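Side-chain contacts in 49 protein (Murid herpesvirus 4, PDB 6A4V), which interacts with poly(ADP-ribose) polymerase 1 and probably facilitates viral replication through this interaction: residues 187-190 with 191-194; 215-218 with 219-222. One frame throughout, in Å; residues are numbered along the deposited sequence.

Interaction 1 (187-190 with 191-194); sequences KHFS and YMYN
Tyr191 lies back along the turn that precedes it, its ring slanting past the side chains of Ser190 and Lys187. These van der Waals touches are light. Ring atom Tyr191 CD1 sits 4.0 Å from Ser190 CB, and Tyr191 OH comes to 4.2 Å from Lys187 CG, the rest of the lysine running on fully extended. Tyr191 CG is held between its own backbone N and carbonyl carbon (chi1 50°), which turns the ring towards these two residues. The apolar pair lies elsewhere: Phe189 CD2 reaches Met192 CG at 4.5 Å, a loose meeting at an oblique angle to the phenyl ring.

The polar part belongs to the turn itself. Ser190 OG donates to Lys187 O over a short 2.5 Å, in the plane of that carbonyl, while Ser190 N reaches the same oxygen weakly at 3.2 Å. Lys187, His188 and Phe189 all sit in the left-handed helical region, so that 187-190 forms a beta turn close to type III', and the serine clasps its two ends together.

Beyond the turn the chain straightens into strand 192-193, where Met192 pairs through its backbone with Tyr40 and Tyr41. Phe189 and Met192 pack against helix 213-235, and Asn194 serves as N-cap of helix 195-203.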
loop_
_atom_site.group_PDB
_atom_site.type_symbol
_atom_site.label_atom_id
_atom_site.label_comp_id
_atom_site.label_asym_id
_atom_site.label_seq_id
_atom_site.Cartn_x
_atom_site.Cartn_y
_atom_site.Cartn_z
ATOM N N LYS B 187 -11.441 14.834 17.484
ATOM C CA LYS B 187 -12.817 15.132 17.614
ATOM C C LYS B 187 -13.588 13.842 17.866
ATOM O O LYS B 187 -14.404 13.454 17.027
ATOM C CB LYS B 187 -13.314 15.850 16.355
ATOM C CG LYS B 187 -12.630 17.179 16.059
ATOM C CD LYS B 187 -13.316 17.970 14.945
ATOM C CE LYS B 187 -12.709 19.333 14.675
ATOM N NZ LYS B 187 -13.362 19.984 13.515
ATOM N N HIS B 188 -13.308 13.205 19.016
ATOM C CA HIS B 188 -13.969 11.980 19.465
ATOM C C HIS B 188 -13.930 10.920 18.353
ATOM O O HIS B 188 -14.953 10.378 17.960
ATOM C CB HIS B 188 -15.411 12.285 19.896
ATOM C CG HIS B 188 -15.530 13.256 21.029
ATOM N ND1 HIS B 188 -15.806 14.612 20.825
ATOM C CD2 HIS B 188 -15.449 13.079 22.369
ATOM C CE1 HIS B 188 -15.863 15.223 21.988
ATOM N NE2 HIS B 188 -15.661 14.303 22.948
ATOM N N PHE B 189 -12.731 10.667 17.816
ATOM C CA PHE B 189 -12.472 9.611 16.864
ATOM C C PHE B 189 -13.292 9.794 15.588
ATOM O O PHE B 189 -13.724 8.816 14.989
ATOM C CB PHE B 189 -12.720 8.253 17.525
ATOM C CG PHE B 189 -11.720 7.981 18.612
ATOM C CD1 PHE B 189 -11.869 8.513 19.884
ATOM C CD2 PHE B 189 -10.563 7.261 18.321
ATOM C CE1 PHE B 189 -10.918 8.267 20.860
ATOM C CE2 PHE B 189 -9.616 7.020 19.296
ATOM C CZ PHE B 189 -9.785 7.531 20.559
ATOM N N SER B 190 -13.478 11.038 15.156
ATOM C CA SER B 190 -14.171 11.275 13.871
ATOM C C SER B 190 -13.314 10.704 12.749
ATOM O O SER B 190 -13.888 10.126 11.802
ATOM C CB SER B 190 -14.443 12.719 13.643
ATOM O OG SER B 190 -15.281 13.221 14.670
ATOM N N TYR B 191 -11.980 10.947 12.888
ATOM C CA TYR B 191 -10.872 10.532 12.015
ATOM C C TYR B 191 -9.754 10.016 12.913
ATOM O O TYR B 191 -9.835 10.174 14.124
ATOM C CB TYR B 191 -10.371 11.674 11.133
ATOM C CG TYR B 191 -10.081 12.964 11.861
ATOM C CD1 TYR B 191 -11.033 13.960 11.983
ATOM C CD2 TYR B 191 -8.859 13.181 12.437
ATOM C CE1 TYR B 191 -10.756 15.159 12.622
ATOM C CE2 TYR B 191 -8.567 14.356 13.104
ATOM C CZ TYR B 191 -9.514 15.353 13.192
ATOM O OH TYR B 191 -9.179 16.500 13.846
ATOM N N MET B 192 -8.769 9.345 12.297
ATOM C CA MET B 192 -7.546 8.966 12.926
ATOM C C MET B 192 -6.434 9.199 11.914
ATOM O O MET B 192 -6.612 8.984 10.734
ATOM C CB MET B 192 -7.505 7.501 13.378
ATOM C CG MET B 192 -7.731 7.272 14.866
ATOM S SD MET B 192 -6.459 7.900 15.985
ATOM C CE MET B 192 -5.716 6.396 16.596
ATOM N N TYR B 193 -5.303 9.709 12.395
ATOM C CA TYR B 193 -4.123 9.755 11.560
ATOM C C TYR B 193 -3.469 8.378 11.593
ATOM O O TYR B 193 -3.637 7.627 12.540
ATOM C CB TYR B 193 -3.191 10.868 12.024
ATOM C CG TYR B 193 -3.742 12.222 11.680
ATOM C CD1 TYR B 193 -3.650 12.681 10.382
ATOM C CD2 TYR B 193 -4.301 13.062 12.634
ATOM C CE1 TYR B 193 -4.173 13.908 10.015
ATOM C CE2 TYR B 193 -4.822 14.298 12.277
ATOM C CZ TYR B 193 -4.742 14.725 10.964
ATOM O OH TYR B 193 -5.266 15.906 10.537
ATOM N N ASN B 194 -2.742 8.045 10.544
ATOM C CA ASN B 194 -1.982 6.778 10.507
ATOM C C ASN B 194 -0.589 6.965 11.146
ATOM O O ASN B 194 -0.093 8.064 11.419
ATOM C CB ASN B 194 -1.875 6.291 9.065
ATOM C CG ASN B 194 -1.037 7.227 8.213
ATOM O OD1 ASN B 194 -0.475 8.219 8.707
ATOM N ND2 ASN B 194 -0.917 6.906 6.947
#

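Interaction 2 (215-218 with 219-222); sequences TGLN and VLVY
Leu217 and Leu220 meet through their methyls, CD2 of Leu217 lying 4.3 Å from CD2 of Leu220 on one flank of helix 213-235. The closer part of the contact is where side chains lie beside carbonyls of the preceding turn. Val221 CG2, set beside its own backbone N with CG1 anti to it (chi1 153°), rests 3.4 Å from Leu217 O, the oxygen that accepts Val221 N at 2.9 Å. Val219 repeats the pattern two residues earlier: its CG2 is 3.5 Å from Thr215 O, and its N bonds that oxygen at 2.9 Å, nearly in line with the carbonyl.

The grip slackens at Gly216. Leu220 N reaches Gly216 O only weakly, at 3.5 Å, and this oxygen has a second partner in His100 NE2. In Thr215, which is partly exposed, the bond from CA to CB points away from 219-222. Asn218 and Tyr222 share a backbone bond (Tyr222 N to Asn218 O, 3.0 Å), yet their polar ends diverge: Asn218 OD1 pairs with Thr170 N, and Tyr222 OH with Phe198 O.

The whole amounts to two largely buried turns of helix 213-235 within a bundle. Leu217 and Leu220 face helices 89-104 and 131-146, Val221 touches Thr139 of the latter, and Tyr222 leans on helix 195-203.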
loop_
_atom_site.group_PDB
_atom_site.type_symbol
_atom_site.label_atom_id
_atom_site.label_comp_id
_atom_site.label_asym_id
_atom_site.label_seq_id
_atom_site.Cartn_x
_atom_site.Cartn_y
_atom_site.Cartn_z
ATOM N N THR B 215 13.653 16.732 25.973
ATOM C CA THR B 215 12.972 16.460 24.714
ATOM C C THR B 215 12.703 14.947 24.600
ATOM O O THR B 215 11.618 14.535 24.206
ATOM C CB THR B 215 13.746 17.104 23.557
ATOM O OG1 THR B 215 15.018 16.457 23.475
ATOM C CG2 THR B 215 13.918 18.604 23.731
ATOM N N GLY B 216 13.654 14.116 25.025
ATOM C CA GLY B 216 13.392 12.676 25.227
ATOM C C GLY B 216 12.184 12.403 26.139
ATOM O O GLY B 216 11.671 11.286 26.178
ATOM N N LEU B 217 11.694 13.405 26.875
ATOM C CA LEU B 217 10.475 13.205 27.673
ATOM C C LEU B 217 9.258 13.728 26.921
ATOM O O LEU B 217 8.244 13.057 26.908
ATOM C CB LEU B 217 10.634 13.833 29.061
ATOM C CG LEU B 217 11.568 13.038 29.980
ATOM C CD1 LEU B 217 11.480 13.508 31.410
ATOM C CD2 LEU B 217 11.279 11.554 29.930
ATOM N N ASN B 218 9.392 14.878 26.253
ATOM C CA ASN B 218 8.380 15.321 25.318
ATOM C C ASN B 218 7.981 14.179 24.363
ATOM O O ASN B 218 6.812 13.963 24.072
ATOM C CB ASN B 218 8.852 16.581 24.586
ATOM C CG ASN B 218 8.636 17.844 25.396
ATOM O OD1 ASN B 218 8.068 17.801 26.485
ATOM N ND2 ASN B 218 9.074 18.979 24.877
ATOM N N VAL B 219 8.970 13.439 23.871
ATOM C CA VAL B 219 8.769 12.383 22.910
ATOM C C VAL B 219 8.083 11.199 23.602
ATOM O O VAL B 219 7.243 10.527 23.012
ATOM C CB VAL B 219 10.120 11.963 22.296
ATOM C CG1 VAL B 219 10.117 10.548 21.740
ATOM C CG2 VAL B 219 10.573 12.931 21.225
ATOM N N LEU B 220 8.508 10.882 24.820
ATOM C CA LEU B 220 7.857 9.796 25.558
ATOM C C LEU B 220 6.377 10.100 25.710
ATOM O O LEU B 220 5.518 9.224 25.627
ATOM C CB LEU B 220 8.443 9.656 26.951
ATOM C CG LEU B 220 7.764 8.564 27.769
ATOM C CD1 LEU B 220 7.679 7.266 26.973
ATOM C CD2 LEU B 220 8.510 8.334 29.072
ATOM N N VAL B 221 6.111 11.373 25.980
ATOM C CA VAL B 221 4.816 11.805 26.287
ATOM C C VAL B 221 3.964 11.568 25.059
ATOM O O VAL B 221 2.831 11.106 25.160
ATOM C CB VAL B 221 4.778 13.298 26.657
ATOM C CG1 VAL B 221 3.421 13.895 26.342
ATOM C CG2 VAL B 221 5.139 13.534 28.098
ATOM N N TYR B 222 4.501 12.034 23.937
ATOM C CA TYR B 222 3.782 12.069 22.664
ATOM C C TYR B 222 3.440 10.625 22.282
ATOM O O TYR B 222 2.329 10.336 21.950
ATOM C CB TYR B 222 4.667 12.759 21.624
ATOM C CG TYR B 222 4.224 12.679 20.187
ATOM C CD1 TYR B 222 3.437 13.677 19.629
ATOM C CD2 TYR B 222 4.644 11.650 19.361
ATOM C CE1 TYR B 222 3.074 13.644 18.295
ATOM C CE2 TYR B 222 4.307 11.619 18.015
ATOM C CZ TYR B 222 3.492 12.608 17.485
ATOM O OH TYR B 222 3.115 12.608 16.166
#

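Interactions 1 and 2 do not touch: they are about 22 Å apart between centres and about 7 Å between nearest atoms. The turn and short strand of 187-194 lie near the middle of the chain, whereas the two helical turns 215-222 lie further out: the centre of interaction 1 is about 6 Å, and that of interaction 2 about 20 Å, from the centre of the chain. Two helices tie them together. Helix 195-203 starts directly after interaction 1 and is met further along by the tyrosine of interaction 2. Helix 213-235 contains interaction 2 near its beginning, and further along it Leu229, Phe230, Val232 and Cys233 receive Phe189 and Met192 of interaction 1.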